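Local coordinates for putative peptide ABC-transport system periplasmic peptide-binding protein (Campylobacter jejuni, PDB 4OET) that probably binds a solute such as a peptide or metal complex in the periplasm and hands it to an ABC transporter, at residues S35-F40 and D131-G136; F79-V84 and S116-T121; S238-A243 and G479-G484; Y279-N284 and Y459-L464. All coordinates share one frame; numbering follows the deposited sequence.

Contact 1. Residues S35-F40 and D131-G136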
loop_
_atom_site.group_PDB
_atom_site.type_symbol
_atom_site.label_atom_id
_atom_site.label_comp_id
_atom_site.label_asym_id
_atom_site.label_seq_id
_atom_site.Cartn_x
_atom_site.Cartn_y
_atom_site.Cartn_z
ATOM N N SER A 35 4.512 -16.308 -7.640
ATOM C CA SER A 35 3.305 -15.831 -8.307
ATOM C C SER A 35 2.086 -16.381 -7.564
ATOM O O SER A 35 2.194 -17.361 -6.821
ATOM C CB SER A 35 3.266 -16.264 -9.772
ATOM O OG SER A 35 3.487 -17.658 -9.895
ATOM N N GLY A 36 0.939 -15.735 -7.755
ATOM C CA GLY A 36 -0.304 -16.132 -7.116
ATOM C C GLY A 36 -1.318 -16.678 -8.104
ATOM O O GLY A 36 -1.032 -16.781 -9.301
ATOM N N LEU A 37 -2.504 -17.027 -7.611
ATOM C CA LEU A 37 -3.577 -17.483 -8.485
ATOM C C LEU A 37 -4.030 -16.374 -9.412
ATOM O O LEU A 37 -4.440 -16.641 -10.545
ATOM C CB LEU A 37 -4.764 -18.007 -7.675
ATOM C CG LEU A 37 -4.722 -19.389 -6.999
ATOM C CD1 LEU A 37 -3.375 -19.786 -6.477
ATOM C CD2 LEU A 37 -5.800 -19.512 -5.929
ATOM N N THR A 38 -3.945 -15.133 -8.936
ATOM C CA THR A 38 -4.284 -13.974 -9.748
ATOM C C THR A 38 -3.140 -12.968 -9.831
ATOM O O THR A 38 -2.185 -13.028 -9.053
ATOM C CB THR A 38 -5.514 -13.239 -9.202
ATOM O OG1 THR A 38 -5.227 -12.744 -7.886
ATOM C CG2 THR A 38 -6.715 -14.173 -9.165
ATOM N N ARG A 39 -3.274 -12.033 -10.766
ATOM C CA ARG A 39 -2.307 -10.964 -10.976
ATOM C C ARG A 39 -3.031 -9.732 -11.491
ATOM O O ARG A 39 -4.252 -9.745 -11.673
ATOM C CB ARG A 39 -1.232 -11.397 -11.970
ATOM C CG ARG A 39 -1.827 -11.770 -13.309
ATOM C CD ARG A 39 -0.781 -12.240 -14.285
ATOM N NE ARG A 39 -1.408 -12.689 -15.522
ATOM C CZ ARG A 39 -1.591 -11.930 -16.600
ATOM N NH1 ARG A 39 -2.177 -12.445 -17.678
ATOM N NH2 ARG A 39 -1.189 -10.664 -16.599
ATOM N N PHE A 40 -2.285 -8.663 -11.733
ATOM C CA PHE A 40 -2.894 -7.447 -12.256
ATOM C C PHE A 40 -2.098 -6.940 -13.438
ATOM O O PHE A 40 -0.863 -7.018 -13.430
ATOM C CB PHE A 40 -2.979 -6.393 -11.152
ATOM C CG PHE A 40 -3.661 -6.893 -9.910
ATOM C CD1 PHE A 40 -5.046 -6.850 -9.802
ATOM C CD2 PHE A 40 -2.921 -7.464 -8.876
ATOM C CE1 PHE A 40 -5.684 -7.333 -8.664
ATOM C CE2 PHE A 40 -3.546 -7.957 -7.739
ATOM C CZ PHE A 40 -4.931 -7.892 -7.630
ATOM N N ASP A 131 -8.507 -10.655 -5.358
ATOM C CA ASP A 131 -7.338 -9.799 -5.142
ATOM C C ASP A 131 -6.372 -10.406 -4.136
ATOM O O ASP A 131 -5.162 -10.418 -4.353
ATOM C CB ASP A 131 -7.756 -8.415 -4.646
ATOM C CG ASP A 131 -8.176 -7.485 -5.764
ATOM O OD1 ASP A 131 -8.641 -7.966 -6.824
ATOM O OD2 ASP A 131 -8.044 -6.256 -5.558
ATOM N N ALA A 132 -6.907 -10.894 -3.024
ATOM C CA ALA A 132 -6.059 -11.450 -1.984
ATOM C C ALA A 132 -5.379 -12.719 -2.477
ATOM O O ALA A 132 -4.328 -13.111 -1.967
ATOM C CB ALA A 132 -6.874 -11.730 -0.721
ATOM N N LEU A 133 -5.966 -13.338 -3.497
ATOM C CA LEU A 133 -5.397 -14.546 -4.073
ATOM C C LEU A 133 -4.307 -14.218 -5.076
ATOM O O LEU A 133 -3.873 -15.086 -5.838
ATOM C CB LEU A 133 -6.473 -15.396 -4.742
ATOM C CG LEU A 133 -7.448 -16.059 -3.769
ATOM C CD1 LEU A 133 -8.581 -16.757 -4.522
ATOM C CD2 LEU A 133 -6.711 -17.020 -2.858
ATOM N N SER A 134 -3.878 -12.962 -5.091
ATOM C CA SER A 134 -2.729 -12.574 -5.896
ATOM C C SER A 134 -1.445 -12.853 -5.119
ATOM O O SER A 134 -0.335 -12.709 -5.647
ATOM C CB SER A 134 -2.817 -11.100 -6.289
ATOM O OG SER A 134 -2.678 -10.269 -5.151
ATOM N N ILE A 135 -1.610 -13.268 -3.865
ATOM C CA ILE A 135 -0.486 -13.615 -3.006
ATOM C C ILE A 135 0.227 -14.861 -3.543
ATOM O O ILE A 135 -0.402 -15.787 -4.062
ATOM C CB ILE A 135 -0.952 -13.852 -1.553
ATOM C CG1 ILE A 135 0.242 -13.966 -0.606
ATOM C CG2 ILE A 135 -1.818 -15.105 -1.451
ATOM C CD1 ILE A 135 0.995 -12.661 -0.415
ATOM N N GLY A 136 1.551 -14.862 -3.437
ATOM C CA GLY A 136 2.367 -15.949 -3.943
ATOM C C GLY A 136 2.041 -17.293 -3.331
ATOM O O GLY A 136 1.745 -17.396 -2.138
#

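Contact 2. Residues F79-V84 and S116-T121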
loop_
_atom_site.group_PDB
_atom_site.type_symbol
_atom_site.label_atom_id
_atom_site.label_comp_id
_atom_site.label_asym_id
_atom_site.label_seq_id
_atom_site.Cartn_x
_atom_site.Cartn_y
_atom_site.Cartn_z
ATOM N N PHE A 79 3.513 -27.657 -10.154
ATOM C CA PHE A 79 2.603 -26.933 -9.277
ATOM C C PHE A 79 1.218 -27.544 -9.399
ATOM O O PHE A 79 0.804 -27.937 -10.494
ATOM C CB PHE A 79 2.570 -25.451 -9.642
ATOM C CG PHE A 79 1.379 -24.715 -9.100
ATOM C CD1 PHE A 79 0.260 -24.498 -9.903
ATOM C CD2 PHE A 79 1.374 -24.230 -7.800
ATOM C CE1 PHE A 79 -0.841 -23.812 -9.418
ATOM C CE2 PHE A 79 0.278 -23.542 -7.307
ATOM C CZ PHE A 79 -0.832 -23.331 -8.119
ATOM N N SER A 80 0.504 -27.638 -8.281
ATOM C CA SER A 80 -0.795 -28.297 -8.281
ATOM C C SER A 80 -1.736 -27.735 -7.231
ATOM O O SER A 80 -1.383 -26.817 -6.485
ATOM C CB SER A 80 -0.621 -29.797 -8.044
ATOM O OG SER A 80 0.047 -30.025 -6.816
ATOM N N ALA A 81 -2.932 -28.311 -7.176
ATOM C CA ALA A 81 -3.921 -27.951 -6.168
ATOM C C ALA A 81 -3.378 -28.188 -4.759
ATOM O O ALA A 81 -3.737 -27.475 -3.826
ATOM C CB ALA A 81 -5.206 -28.745 -6.383
ATOM N N ASP A 82 -2.497 -29.178 -4.624
ATOM C CA ASP A 82 -1.871 -29.483 -3.344
ATOM C C ASP A 82 -1.165 -28.251 -2.785
ATOM O O ASP A 82 -1.216 -27.985 -1.583
ATOM C CB ASP A 82 -0.866 -30.635 -3.485
ATOM C CG ASP A 82 -1.538 -31.997 -3.630
ATOM O OD1 ASP A 82 -2.757 -32.056 -3.903
ATOM O OD2 ASP A 82 -0.835 -33.018 -3.455
ATOM N N ASP A 83 -0.527 -27.490 -3.667
ATOM C CA ASP A 83 0.188 -26.292 -3.254
ATOM C C ASP A 83 -0.762 -25.181 -2.812
ATOM O O ASP A 83 -0.483 -24.467 -1.843
ATOM C CB ASP A 83 1.093 -25.792 -4.381
ATOM C CG ASP A 83 2.202 -26.770 -4.713
ATOM O OD1 ASP A 83 2.870 -27.259 -3.772
ATOM O OD2 ASP A 83 2.405 -27.046 -5.915
ATOM N N VAL A 84 -1.888 -25.044 -3.509
ATOM C CA VAL A 84 -2.845 -23.987 -3.193
ATOM C C VAL A 84 -3.470 -24.199 -1.821
ATOM O O VAL A 84 -3.547 -23.272 -1.012
ATOM C CB VAL A 84 -3.961 -23.906 -4.248
ATOM C CG1 VAL A 84 -5.091 -23.006 -3.761
ATOM C CG2 VAL A 84 -3.401 -23.405 -5.576
ATOM N N SER A 116 -6.020 -29.845 -10.636
ATOM C CA SER A 116 -6.190 -28.533 -11.256
ATOM C C SER A 116 -7.485 -27.864 -10.817
ATOM O O SER A 116 -7.869 -26.830 -11.361
ATOM C CB SER A 116 -6.179 -28.643 -12.783
ATOM O OG SER A 116 -4.946 -29.143 -13.267
ATOM N N HIS A 117 -8.156 -28.446 -9.831
ATOM C CA HIS A 117 -9.436 -27.916 -9.382
ATOM C C HIS A 117 -9.431 -27.807 -7.871
ATOM O O HIS A 117 -9.321 -28.809 -7.162
ATOM C CB HIS A 117 -10.609 -28.800 -9.825
ATOM C CG HIS A 117 -11.962 -28.232 -9.499
ATOM N ND1 HIS A 117 -13.132 -28.777 -9.982
ATOM C CD2 HIS A 117 -12.325 -27.149 -8.767
ATOM C CE1 HIS A 117 -14.160 -28.069 -9.546
ATOM N NE2 HIS A 117 -13.699 -27.078 -8.804
ATOM N N VAL A 118 -9.544 -26.577 -7.390
ATOM C CA VAL A 118 -9.670 -26.316 -5.970
ATOM C C VAL A 118 -11.037 -25.695 -5.722
ATOM O O VAL A 118 -11.477 -24.832 -6.484
ATOM C CB VAL A 118 -8.564 -25.365 -5.453
ATOM C CG1 VAL A 118 -8.708 -25.142 -3.964
ATOM C CG2 VAL A 118 -7.196 -25.914 -5.773
ATOM N N LYS A 119 -11.720 -26.153 -4.679
ATOM C CA LYS A 119 -12.976 -25.540 -4.271
ATOM C C LYS A 119 -12.782 -24.837 -2.944
ATOM O O LYS A 119 -12.438 -25.462 -1.939
ATOM C CB LYS A 119 -14.096 -26.576 -4.142
ATOM C CG LYS A 119 -15.482 -25.974 -3.923
ATOM C CD LYS A 119 -16.470 -27.044 -3.483
ATOM C CE LYS A 119 -17.765 -26.943 -4.263
ATOM N NZ LYS A 119 -18.609 -28.160 -4.072
ATOM N N ILE A 120 -13.030 -23.536 -2.939
ATOM C CA ILE A 120 -12.874 -22.759 -1.731
ATOM C C ILE A 120 -14.225 -22.223 -1.280
ATOM O O ILE A 120 -14.930 -21.553 -2.039
ATOM C CB ILE A 120 -11.874 -21.605 -1.954
ATOM C CG1 ILE A 120 -10.566 -22.174 -2.521
ATOM C CG2 ILE A 120 -11.634 -20.851 -0.664
ATOM C CD1 ILE A 120 -9.565 -21.139 -2.952
ATOM N N THR A 121 -14.564 -22.511 -0.028
ATOM C CA THR A 121 -15.835 -22.109 0.548
ATOM C C THR A 121 -15.584 -21.070 1.633
ATOM O O THR A 121 -14.653 -21.216 2.425
ATOM C CB THR A 121 -16.584 -23.328 1.134
ATOM O OG1 THR A 121 -16.805 -24.287 0.090
ATOM C CG2 THR A 121 -17.925 -22.921 1.742
#

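Contact 3. Residues S238-A243 and G479-G484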
loop_
_atom_site.group_PDB
_atom_site.type_symbol
_atom_site.label_atom_id
_atom_site.label_comp_id
_atom_site.label_asym_id
_atom_site.label_seq_id
_atom_site.Cartn_x
_atom_site.Cartn_y
_atom_site.Cartn_z
ATOM N N SER A 238 0.213 6.462 -7.990
ATOM C CA SER A 238 0.076 5.488 -6.917
ATOM C C SER A 238 -1.191 5.749 -6.119
ATOM O O SER A 238 -1.763 6.838 -6.181
ATOM C CB SER A 238 1.290 5.519 -5.988
ATOM O OG SER A 238 1.180 6.565 -5.037
ATOM N N ALA A 239 -1.629 4.740 -5.377
ATOM C CA ALA A 239 -2.763 4.894 -4.489
ATOM C C ALA A 239 -2.265 5.282 -3.101
ATOM O O ALA A 239 -3.032 5.339 -2.142
ATOM C CB ALA A 239 -3.575 3.615 -4.440
ATOM N N ASP A 240 -0.962 5.516 -3.000
ATOM C CA ASP A 240 -0.334 5.869 -1.733
ATOM C C ASP A 240 -0.613 7.343 -1.411
ATOM O O ASP A 240 -0.244 8.227 -2.184
ATOM C CB ASP A 240 1.174 5.602 -1.816
ATOM C CG ASP A 240 1.864 5.690 -0.477
ATOM O OD1 ASP A 240 1.184 5.575 0.587
ATOM O OD2 ASP A 240 3.108 5.864 -0.493
ATOM N N TYR A 241 -1.281 7.604 -0.287
ATOM C CA TYR A 241 -1.566 8.980 0.118
ATOM C C TYR A 241 -1.078 9.264 1.531
ATOM O O TYR A 241 -0.941 8.349 2.359
ATOM C CB TYR A 241 -3.066 9.303 0.022
ATOM C CG TYR A 241 -3.956 8.580 1.011
ATOM C CD1 TYR A 241 -4.125 9.050 2.315
ATOM C CD2 TYR A 241 -4.645 7.436 0.635
ATOM C CE1 TYR A 241 -4.948 8.384 3.216
ATOM C CE2 TYR A 241 -5.470 6.767 1.525
ATOM C CZ TYR A 241 -5.621 7.242 2.805
ATOM O OH TYR A 241 -6.447 6.562 3.675
ATOM N N ARG A 242 -0.802 10.537 1.797
ATOM C CA ARG A 242 -0.427 10.964 3.139
ATOM C C ARG A 242 -1.588 11.703 3.777
ATOM O O ARG A 242 -2.348 12.394 3.093
ATOM C CB ARG A 242 0.817 11.854 3.100
ATOM C CG ARG A 242 2.065 11.138 2.613
ATOM C CD ARG A 242 2.431 9.997 3.544
ATOM N NE ARG A 242 3.445 9.134 2.942
ATOM C CZ ARG A 242 3.158 8.085 2.181
ATOM N NH1 ARG A 242 1.889 7.770 1.948
ATOM N NH2 ARG A 242 4.131 7.347 1.666
ATOM N N ALA A 243 -1.719 11.564 5.088
ATOM C CA ALA A 243 -2.802 12.213 5.802
ATOM C C ALA A 243 -2.413 12.483 7.235
ATOM O O ALA A 243 -1.544 11.799 7.793
ATOM C CB ALA A 243 -4.061 11.343 5.762
ATOM N N GLY A 479 1.729 0.988 -5.217
ATOM C CA GLY A 479 1.330 0.990 -3.825
ATOM C C GLY A 479 2.206 1.886 -2.973
ATOM O O GLY A 479 2.886 2.778 -3.487
ATOM N N HIS A 480 2.196 1.623 -1.668
ATOM C CA HIS A 480 2.996 2.358 -0.682
ATOM C C HIS A 480 4.460 2.492 -1.091
ATOM O O HIS A 480 5.123 1.498 -1.370
ATOM C CB HIS A 480 2.895 1.662 0.676
ATOM C CG HIS A 480 3.529 2.416 1.802
ATOM N ND1 HIS A 480 3.156 3.703 2.142
ATOM C CD2 HIS A 480 4.481 2.053 2.691
ATOM C CE1 HIS A 480 3.870 4.103 3.178
ATOM N NE2 HIS A 480 4.685 3.122 3.530
ATOM N N HIS A 481 4.935 3.734 -1.162
ATOM C CA HIS A 481 6.322 4.039 -1.521
ATOM C C HIS A 481 6.688 3.553 -2.927
ATOM O O HIS A 481 7.868 3.368 -3.249
ATOM C CB HIS A 481 7.280 3.449 -0.480
ATOM C CG HIS A 481 7.297 4.206 0.808
ATOM N ND1 HIS A 481 8.128 3.875 1.861
ATOM C CD2 HIS A 481 6.598 5.293 1.215
ATOM C CE1 HIS A 481 7.933 4.717 2.855
ATOM N NE2 HIS A 481 7.010 5.591 2.491
ATOM N N GLY A 482 5.671 3.359 -3.761
ATOM C CA GLY A 482 5.875 2.986 -5.148
ATOM C C GLY A 482 6.147 1.512 -5.371
ATOM O O GLY A 482 6.661 1.130 -6.428
ATOM N N VAL A 483 5.788 0.681 -4.395
ATOM C CA VAL A 483 5.954 -0.761 -4.544
ATOM C C VAL A 483 5.066 -1.251 -5.679
ATOM O O VAL A 483 3.959 -0.744 -5.875
ATOM C CB VAL A 483 5.598 -1.538 -3.255
ATOM C CG1 VAL A 483 6.635 -1.279 -2.172
ATOM C CG2 VAL A 483 4.205 -1.165 -2.771
ATOM N N GLY A 484 5.571 -2.217 -6.443
ATOM C CA GLY A 484 4.890 -2.699 -7.628
ATOM C C GLY A 484 5.418 -2.091 -8.915
ATOM O O GLY A 484 4.891 -2.371 -9.989
#

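Contact 4. Residues Y279-N284 and Y459-L464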
loop_
_atom_site.group_PDB
_atom_site.type_symbol
_atom_site.label_atom_id
_atom_site.label_comp_id
_atom_site.label_asym_id
_atom_site.label_seq_id
_atom_site.Cartn_x
_atom_site.Cartn_y
_atom_site.Cartn_z
ATOM N N TYR A 279 4.447 16.686 -8.232
ATOM C CA TYR A 279 4.579 15.249 -8.473
ATOM C C TYR A 279 3.653 14.473 -7.547
ATOM O O TYR A 279 4.048 13.489 -6.920
ATOM C CB TYR A 279 6.026 14.795 -8.273
ATOM C CG TYR A 279 6.575 13.986 -9.429
ATOM C CD1 TYR A 279 6.563 12.604 -9.394
ATOM C CD2 TYR A 279 7.092 14.608 -10.558
ATOM C CE1 TYR A 279 7.057 11.855 -10.441
ATOM C CE2 TYR A 279 7.592 13.864 -11.622
ATOM C CZ TYR A 279 7.568 12.486 -11.551
ATOM O OH TYR A 279 8.053 11.721 -12.586
ATOM N N ALA A 280 2.415 14.942 -7.470
ATOM C CA ALA A 280 1.435 14.445 -6.514
ATOM C C ALA A 280 0.120 15.160 -6.768
ATOM O O ALA A 280 0.060 16.104 -7.567
ATOM C CB ALA A 280 1.905 14.668 -5.069
ATOM N N PHE A 281 -0.925 14.736 -6.069
ATOM C CA PHE A 281 -2.221 15.379 -6.219
ATOM C C PHE A 281 -2.841 15.584 -4.862
ATOM O O PHE A 281 -2.588 14.802 -3.943
ATOM C CB PHE A 281 -3.161 14.536 -7.083
ATOM C CG PHE A 281 -2.593 14.171 -8.410
ATOM C CD1 PHE A 281 -2.873 14.944 -9.525
ATOM C CD2 PHE A 281 -1.772 13.054 -8.552
ATOM C CE1 PHE A 281 -2.354 14.611 -10.762
ATOM C CE2 PHE A 281 -1.243 12.713 -9.785
ATOM C CZ PHE A 281 -1.530 13.493 -10.895
ATOM N N VAL A 282 -3.674 16.616 -4.752
ATOM C CA VAL A 282 -4.387 16.890 -3.514
ATOM C C VAL A 282 -5.304 15.714 -3.246
ATOM O O VAL A 282 -5.977 15.235 -4.155
ATOM C CB VAL A 282 -5.216 18.190 -3.599
ATOM C CG1 VAL A 282 -6.172 18.310 -2.407
ATOM C CG2 VAL A 282 -4.298 19.408 -3.690
ATOM N N ALA A 283 -5.284 15.211 -2.016
ATOM C CA ALA A 283 -6.149 14.096 -1.626
ATOM C C ALA A 283 -7.369 14.602 -0.872
ATOM O O ALA A 283 -7.276 15.587 -0.131
ATOM C CB ALA A 283 -5.379 13.083 -0.770
ATOM N N ASN A 284 -8.514 13.952 -1.076
ATOM C CA ASN A 284 -9.712 14.270 -0.293
ATOM C C ASN A 284 -10.298 13.044 0.402
ATOM O O ASN A 284 -10.964 13.167 1.429
ATOM C CB ASN A 284 -10.778 14.906 -1.177
ATOM C CG ASN A 284 -10.329 16.229 -1.762
ATOM O OD1 ASN A 284 -10.254 17.240 -1.060
ATOM N ND2 ASN A 284 -10.023 16.225 -3.053
ATOM N N TYR A 459 -2.043 12.446 -2.658
ATOM C CA TYR A 459 -1.682 11.173 -3.290
ATOM C C TYR A 459 -0.322 11.354 -3.955
ATOM O O TYR A 459 -0.065 12.388 -4.566
ATOM C CB TYR A 459 -2.722 10.736 -4.326
ATOM C CG TYR A 459 -3.925 10.026 -3.754
ATOM C CD1 TYR A 459 -4.030 8.643 -3.806
ATOM C CD2 TYR A 459 -4.967 10.742 -3.189
ATOM C CE1 TYR A 459 -5.136 7.989 -3.291
ATOM C CE2 TYR A 459 -6.077 10.101 -2.669
ATOM C CZ TYR A 459 -6.156 8.727 -2.724
ATOM O OH TYR A 459 -7.260 8.090 -2.212
ATOM N N LEU A 460 0.544 10.355 -3.832
ATOM C CA LEU A 460 1.922 10.464 -4.311
ATOM C C LEU A 460 2.119 9.899 -5.727
ATOM O O LEU A 460 1.540 8.869 -6.081
ATOM C CB LEU A 460 2.852 9.746 -3.327
ATOM C CG LEU A 460 3.504 10.546 -2.194
ATOM C CD1 LEU A 460 2.726 11.808 -1.858
ATOM C CD2 LEU A 460 3.703 9.671 -0.959
ATOM N N ASP A 461 2.892 10.599 -6.550
ATOM C CA ASP A 461 3.438 9.990 -7.760
ATOM C C ASP A 461 4.882 9.606 -7.506
ATOM O O ASP A 461 5.564 10.232 -6.691
ATOM C CB ASP A 461 3.377 10.916 -8.978
ATOM C CG ASP A 461 2.014 10.941 -9.634
ATOM O OD1 ASP A 461 1.151 10.120 -9.255
ATOM O OD2 ASP A 461 1.831 11.746 -10.576
ATOM N N PHE A 462 5.346 8.571 -8.193
ATOM C CA PHE A 462 6.724 8.137 -8.034
ATOM C C PHE A 462 7.432 8.157 -9.380
ATOM O O PHE A 462 6.804 7.950 -10.423
ATOM C CB PHE A 462 6.774 6.755 -7.399
ATOM C CG PHE A 462 6.208 6.721 -5.997
ATOM C CD1 PHE A 462 4.890 6.334 -5.774
ATOM C CD2 PHE A 462 6.995 7.074 -4.909
ATOM C CE1 PHE A 462 4.367 6.292 -4.485
ATOM C CE2 PHE A 462 6.482 7.046 -3.619
ATOM C CZ PHE A 462 5.162 6.650 -3.405
ATOM N N ALA A 463 8.727 8.454 -9.357
ATOM C CA ALA A 463 9.496 8.562 -10.585
ATOM C C ALA A 463 10.373 7.337 -10.780
ATOM O O ALA A 463 11.374 7.160 -10.084
ATOM C CB ALA A 463 10.344 9.817 -10.568
ATOM N N LEU A 464 9.986 6.478 -11.715
ATOM C CA LEU A 464 10.853 5.381 -12.111
ATOM C C LEU A 464 11.833 5.942 -13.106
ATOM O O LEU A 464 11.463 6.282 -14.231
ATOM C CB LEU A 464 10.063 4.223 -12.721
ATOM C CG LEU A 464 10.869 3.063 -13.321
ATOM C CD1 LEU A 464 11.995 2.627 -12.396
ATOM C CD2 LEU A 464 9.962 1.871 -13.676
#

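Contact 1. Residues S35-F40 and D131-G136
Thr38 N donates a hydrogen bond across the contact to Leu133 O (3.1 Å, 154° at the hydrogen). From here to the two glycines the packing is tight. The CA atoms of Gly36 and Gly136 are 4.2 Å apart, and Gly36 CA lies 3.1 Å from Ile135 O. Bare of a side chain, Gly36 lets the type I turn Ala132-Ile135 lay its carbonyl oxygens against the first segment. Gly136 CA makes a CA-H...O contact to Ser35 O at 3.2 Å. The Thr38 hydroxyl stands between its backbone N and carbonyl carbon (chi1 62°). This sets OG1 3.3 Å from Ser134 CB, while its hydrogen bond goes to Leu130 O. Ser134 OG turns back to its own segment and bonds to Asp131 O at 2.6 Å; Ser134 N bonds to the same oxygen. The buried side chains of Leu37 and Leu133 make a light apolar touch through their CD2 methyls, 4.1 Å apart.

The outer side is looser. Asp131, partly exposed and close to a bound glycerol, meets the edge of the Phe40 ring, with OD1 3.5 Å from CE1. Ring and carboxylate planes are 82° apart. The chemistry across this contact is thus mainly that of backbone atoms, with a hydrogen bond and CA-H...O contacts and no charged pair.

Contact 2. Residues F79-V84 and S116-T121
Ala81 and Val84 meet Val118 in a small apolar contact that buries 178 Å² in all. Just ahead of them, Ser80 holds the N-cap position of helix 81-92. Its backbone N donates to Asp83 OD2 at 3.1 Å, on the anti side of the carboxylate and somewhat out of its plane. This is one half of a capping box. Ala81 follows and makes the closest approach: its CB is 3.5 Å from Val118 CG2. The same methyl lies 4.2 Å from His117 O, so it reaches the strand backbone as well. The helix start is held near the strand here, since Ala81 also has a backbone hydrogen bond with Pro115, just before the second segment. Asp83 belongs to the other side of the helix. There its carboxylate bonds to Trp73 NE1 and to Lys140 N, besides closing on Ser80. Val84, one turn after Ala81, comes back to the strand. Its CB and CG1 are both 4.1 Å from Val118 CG2. That methyl stands anti to its own carbonyl carbon, which places it next to both helix residues.

Strand 117-122 runs antiparallel between strands 62-67 and 107-112. Helix 81-92 begins over this sheet, with Val84 also resting on Leu67 of strand 62-67 and Val118 on Val110 of strand 107-112.

Contact 3. Residues S238-A243 and G479-G484
Asp240 accepts from the His480 ring, a His-carboxylate hydrogen bond, and from the backbone N of His481. These bonds link strand 231-246 of the large mixed sheet to a loop that follows strand 454-467. Ser238 OG accepts from Asp240 N in an ST turn and also bonds to Leu460 O. With CG anti to the backbone N (chi1 -169°), the carboxylate of Asp240 is carried out to the loop. Each oxygen has two donors, from opposite faces of its plane. OD1 takes His480 ND1 at 3.1 Å and Arg242 NH1 at 2.7 Å. OD2 takes His481 N at 2.9 Å, almost straight (176°), and Arg242 NH2 at 2.8 Å. Arg242 thus grips the carboxylate end-on with a salt bridge. Its chain bends at chi2 (-62°) and turns the guanidinium back, edge toward the Asp240 carboxylate. Four donors around a buried acid would probably favour its charged form. The two histidine rings lie face to face in part, with His480 NE2 above the centre of the His481 ring. His481 ND1 bonds to Glu12 OE1, while at the other side of that ring Arg242 NH2 lies in plane, 3.2 Å from His481 CD2.

Contact 4. Residues Y279-N284 and Y459-L464
Asp461 turns CG anti to its carbonyl carbon (chi1 -81°), and Phe281 does the same (chi1 -54°); the two side chains thereby meet. Asp461 OD2 comes 3.3 Å from Phe281 CE2, while OD1 lies in plane at the ring edge. The two planes are 76° apart. OD2 also forms a salt bridge with Arg235 NE, and Arg235 makes a cation-pi contact with Tyr279. The Tyr279 ring lies across Asp461, its CD1 3.6 Å from Asp461 CB, and its OH is 3.6 Å from Ala463 CB.

Strands 280-282 and 454-467 form an antiparallel ladder at this point. Phe281 and Tyr459 are a hydrogen-bonded pair: Phe281 N donates to Tyr459 O at 2.9 Å, and Tyr459 N donates to Phe281 O at 2.7 Å. Ala280 and Leu460 are the next, non-hydrogen-bonded pair. Beyond it, Asp461 N reaches Tyr279 O at 3.1 Å. At the other end Ala283 CB packs 3.4 Å from Tyr459 CD2. The hydroxyl of Tyr459 bonds to His285 O and Glu288 N.

In the fold
The four contacts fall into two pairs. Contacts 1 and 2 touch through Leu37 CD1 and Val84 CG2, 3.7 Å apart, and their centres are about 14 Å apart. Contacts 3 and 4 have centres about 8 Å apart and share the sheet of strands 231-246 and 454-467, where Asp240 O meets Leu460 N at 2.8 Å. Contacts 2 and 4 are farthest from each other, with centres about 39 Å apart on opposite sides of the chain's centre. This is consistent with the lobed build of solute-binding proteins. The side chain of Asn31, which binds magnesium, is roughly 6 Å from residue Gly136 of contact 1 and roughly 11 Å from residue Gly479 of contact 3.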